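Local coordinates for protein X-PRO dipeptidase (Streptococcus pyogenes M1 GAS, PDB 3O5V) that probably cleaves dipeptides ending in proline as a manganese-dependent peptidase of the M24B family, represented here by its N-terminal creatinase/prolidase domain, at residues T97-F102 with N122-Y127. Numbering follows the deposited sequence. Where two conformers were deposited one is given.
Sequences TIYAEF and NNLTPY
Tyr-99 and Asn-122 sit side by side on one face of the sheet, and the tyrosine is worth following outward. Its CB rests against Leu-124 CG at 3.5 Å. Beyond it the ring swings back beside the backbone N (chi1 -84°), which lays one face under the asparagine. Asn-122 CB stands almost straight above the ring centre, 3.7 Å from the centroid, a CH-pi contact. CD1 and CE1 run along the edge past the carbonyl oxygen of Asn-123, with CD1 3.5 Å from that O. In the conformer given here, one of two for this residue, the Asn-122 amide stands nearly upright to the ring, with OD1 near CE2 and CZ. At the tip, OH meets a water that, with the amide so placed, also gives a weak hydrogen bond to Asn-122 OD1.

Beneath these side chains two parallel strands pair, 97-100 and 120-123, the first and last elements of a beta-alpha-beta unit whose crossover includes helix 107-114. Within this chain 120-123 is an outermost strand of the mixed sheet, while 97-100 also pairs with 19-22 on its other side. Asn-122 N donates to Ile-98 O at 2.6 Å, and Asn-122 O accepts from Ala-100 N. Where the second strand ends, Leu-124 N still reaches Ala-100 O at 2.7 Å, but from 39° above the carbonyl plane. The leucine side chain also touches Ala-20 and Phe-22 of strand 19-22.

Past Ala-100, one face of the Phe-102 ring lies over Asn-123 CA, 3.9 Å from the ring plane, with the side-chain amide nearly parallel to the ring and displaced to its CB end. Thr-125 CG2 touches Glu-101 CA at 3.8 Å, while the Glu-101 carboxylate is held by Thr-27 OG1 and the backbone nitrogens of Ser-23 and Asp-24.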
ATOM      1  N   THR A  97      11.036   8.896   3.783  1.00 34.55           N
ATOM      2  CA  THR A  97       9.796   9.586   4.075  1.00 33.72           C
ATOM      3  C   THR A  97       8.661   8.781   3.456  1.00 32.66           C
ATOM      4  O   THR A  97       8.696   8.482   2.263  1.00 31.91           O
ATOM      5  CB  THR A  97       9.793  11.013   3.492  1.00 34.04           C
ATOM      6  OG1 THR A  97      10.978  11.713   3.910  1.00 36.33           O
ATOM      7  CG2 THR A  97       8.582  11.767   3.970  1.00 34.92           C
ATOM      8  N   ILE A  98       7.685   8.424   4.291  1.00 31.38           N
ATOM      9  CA  ILE A  98       6.545   7.590   3.894  1.00 29.96           C
ATOM     10  C   ILE A  98       5.230   8.315   4.182  1.00 29.97           C
ATOM     11  O   ILE A  98       5.083   8.981   5.210  1.00 30.01           O
ATOM     12  CB  ILE A  98       6.590   6.213   4.600  1.00 29.92           C
ATOM     13  CG1 ILE A  98       7.888   5.491   4.246  1.00 29.71           C
ATOM     14  CG2 ILE A  98       5.386   5.332   4.235  1.00 27.94           C
ATOM     15  CD1 ILE A  98       8.183   4.332   5.148  1.00 31.85           C
ATOM     16  N   TYR A  99       4.286   8.218   3.251  1.00 28.51           N
ATOM     17  CA  TYR A  99       2.930   8.676   3.498  1.00 28.15           C
ATOM     18  C   TYR A  99       1.974   7.501   3.736  1.00 27.41           C
ATOM     19  O   TYR A  99       2.054   6.495   3.037  1.00 27.45           O
ATOM     20  CB  TYR A  99       2.457   9.538   2.335  1.00 28.65           C
ATOM     21  CG  TYR A  99       2.915  10.972   2.465  1.00 29.46           C
ATOM     22  CD1 TYR A  99       2.030  11.960   2.896  1.00 30.16           C
ATOM     23  CD2 TYR A  99       4.231  11.337   2.180  1.00 31.45           C
ATOM     24  CE1 TYR A  99       2.436  13.278   3.032  1.00 31.19           C
ATOM     25  CE2 TYR A  99       4.655  12.666   2.318  1.00 31.06           C
ATOM     26  CZ  TYR A  99       3.750  13.623   2.744  1.00 32.42           C
ATOM     27  OH  TYR A  99       4.148  14.931   2.886  1.00 32.84           O
ATOM     28  N   ALA A 100       1.086   7.626   4.727  1.00 26.36           N
ATOM     29  CA  ALA A 100       0.061   6.603   4.983  1.00 26.07           C
ATOM     30  C   ALA A 100      -1.260   7.234   5.436  1.00 26.10           C
ATOM     31  O   ALA A 100      -1.285   8.402   5.814  1.00 25.92           O
ATOM     32  CB  ALA A 100       0.564   5.560   6.011  1.00 25.92           C
ATOM     33  N   GLU A 101      -2.352   6.473   5.373  1.00 25.27           N
ATOM     34  CA  GLU A 101      -3.692   7.003   5.657  1.00 25.56           C
ATOM     35  C   GLU A 101      -3.997   6.905   7.144  1.00 26.33           C
ATOM     36  O   GLU A 101      -4.556   5.897   7.610  1.00 25.50           O
ATOM     37  CB  GLU A 101      -4.776   6.241   4.875  1.00 24.83           C
ATOM     38  CG  GLU A 101      -4.616   6.299   3.384  1.00 25.36           C
ATOM     39  CD  GLU A 101      -5.741   5.573   2.678  1.00 26.28           C
ATOM     40  OE1 GLU A 101      -5.612   4.349   2.440  1.00 25.73           O
ATOM     41  OE2 GLU A 101      -6.759   6.227   2.371  1.00 26.21           O
ATOM     42  N   PHE A 102      -3.657   7.967   7.874  1.00 27.53           N
ATOM     43  CA  PHE A 102      -3.789   7.979   9.339  1.00 29.06           C
ATOM     44  C   PHE A 102      -5.252   7.879   9.803  1.00 29.28           C
ATOM     45  O   PHE A 102      -5.506   7.445  10.936  1.00 29.43           O
ATOM     46  CB  PHE A 102      -3.130   9.231   9.939  1.00 29.17           C
ATOM     47  CG  PHE A 102      -1.608   9.198   9.990  1.00 31.29           C
ATOM     48  CD1 PHE A 102      -0.861   8.157   9.426  1.00 33.01           C
ATOM     49  CD2 PHE A 102      -0.919  10.253  10.607  1.00 33.26           C
ATOM     50  CE1 PHE A 102       0.543   8.159   9.493  1.00 34.39           C
ATOM     51  CE2 PHE A 102       0.472  10.272  10.674  1.00 33.59           C
ATOM     52  CZ  PHE A 102       1.208   9.222  10.115  1.00 34.99           C
ATOM     53  N   ASN A 122       4.188  10.135   7.404  1.00 33.22           N
ATOM     54  CA  ASN A 122       3.385  11.355   7.284  0.50 33.30           C
ATOM     55  C   ASN A 122       1.956  11.010   6.871  1.00 33.26           C
ATOM     56  O   ASN A 122       1.720   9.960   6.273  1.00 32.56           O
ATOM     57  CB  ASN A 122       3.991  12.307   6.246  0.50 33.30           C
ATOM     58  CG  ASN A 122       5.330  12.882   6.677  0.50 34.22           C
ATOM     59  OD1 ASN A 122       6.128  13.318   5.843  0.50 35.33           O
ATOM     60  ND2 ASN A 122       5.581  12.893   7.984  0.50 33.88           N
ATOM     61  N   ASN A 123       1.011  11.899   7.181  1.00 33.47           N
ATOM     62  CA  ASN A 123      -0.415  11.682   6.899  1.00 34.20           C
ATOM     63  C   ASN A 123      -0.827  11.941   5.435  1.00 34.30           C
ATOM     64  O   ASN A 123      -0.651  13.040   4.918  1.00 33.32           O
ATOM     65  CB  ASN A 123      -1.265  12.543   7.848  1.00 34.28           C
ATOM     66  CG  ASN A 123      -2.744  12.165   7.849  1.00 35.57           C
ATOM     67  OD1 ASN A 123      -3.572  12.887   8.416  1.00 39.82           O
ATOM     68  ND2 ASN A 123      -3.084  11.046   7.242  1.00 33.99           N
ATOM     69  N   LEU A 124      -1.394  10.916   4.802  1.00 35.00           N
ATOM     70  CA  LEU A 124      -1.892  10.970   3.422  1.00 36.23           C
ATOM     71  C   LEU A 124      -3.326  11.465   3.286  1.00 37.21           C
ATOM     72  O   LEU A 124      -3.798  11.720   2.173  1.00 37.04           O
ATOM     73  CB  LEU A 124      -1.890   9.571   2.820  1.00 36.29           C
ATOM     74  CG  LEU A 124      -0.944   9.169   1.704  1.00 36.80           C
ATOM     75  CD1 LEU A 124      -1.215   7.695   1.348  1.00 35.76           C
ATOM     76  CD2 LEU A 124      -1.033  10.089   0.484  1.00 35.52           C
ATOM     77  N   THR A 125      -4.044  11.567   4.397  1.00 38.61           N
ATOM     78  CA  THR A 125      -5.479  11.820   4.302  1.00 39.90           C
ATOM     79  C   THR A 125      -5.836  13.187   3.668  1.00 39.78           C
ATOM     80  O   THR A 125      -6.831  13.261   2.950  1.00 40.19           O
ATOM     81  CB  THR A 125      -6.258  11.470   5.615  1.00 40.50           C
ATOM     82  OG1 THR A 125      -5.774  12.270   6.702  1.00 42.89           O
ATOM     83  CG2 THR A 125      -6.082   9.955   5.951  1.00 40.28           C
ATOM     84  N   PRO A 126      -5.003  14.244   3.875  1.00 39.89           N
ATOM     85  CA  PRO A 126      -5.230  15.477   3.111  1.00 39.83           C
ATOM     86  C   PRO A 126      -5.186  15.261   1.594  1.00 39.39           C
ATOM     87  O   PRO A 126      -6.035  15.794   0.883  1.00 39.48           O
ATOM     88  CB  PRO A 126      -4.080  16.391   3.558  1.00 39.76           C
ATOM     89  CG  PRO A 126      -3.793  15.949   4.956  1.00 40.46           C
ATOM     90  CD  PRO A 126      -3.965  14.443   4.914  1.00 39.99           C
ATOM     91  N   TYR A 127      -4.222  14.487   1.103  1.00 39.08           N
ATOM     92  CA  TYR A 127      -4.191  14.181  -0.327  1.00 39.40           C
ATOM     93  C   TYR A 127      -5.448  13.409  -0.750  1.00 39.36           C
ATOM     94  O   TYR A 127      -6.101  13.764  -1.736  1.00 38.82           O
ATOM     95  CB  TYR A 127      -2.925  13.407  -0.734  1.00 39.52           C
ATOM     96  CG  TYR A 127      -2.928  13.064  -2.209  1.00 40.37           C
ATOM     97  CD1 TYR A 127      -2.417  13.962  -3.151  1.00 41.52           C
ATOM     98  CD2 TYR A 127      -3.481  11.861  -2.669  1.00 41.50           C
ATOM     99  CE1 TYR A 127      -2.435  13.670  -4.517  1.00 40.79           C
ATOM    100  CE2 TYR A 127      -3.509  11.557  -4.035  1.00 41.87           C
ATOM    101  CZ  TYR A 127      -2.984  12.470  -4.949  1.00 42.40           C
ATOM    102  OH  TYR A 127      -2.996  12.181  -6.291  1.00 41.42           O
TER
HETATM  103  O   HOH W   1       7.141  15.331   3.304  1.00 42.46           O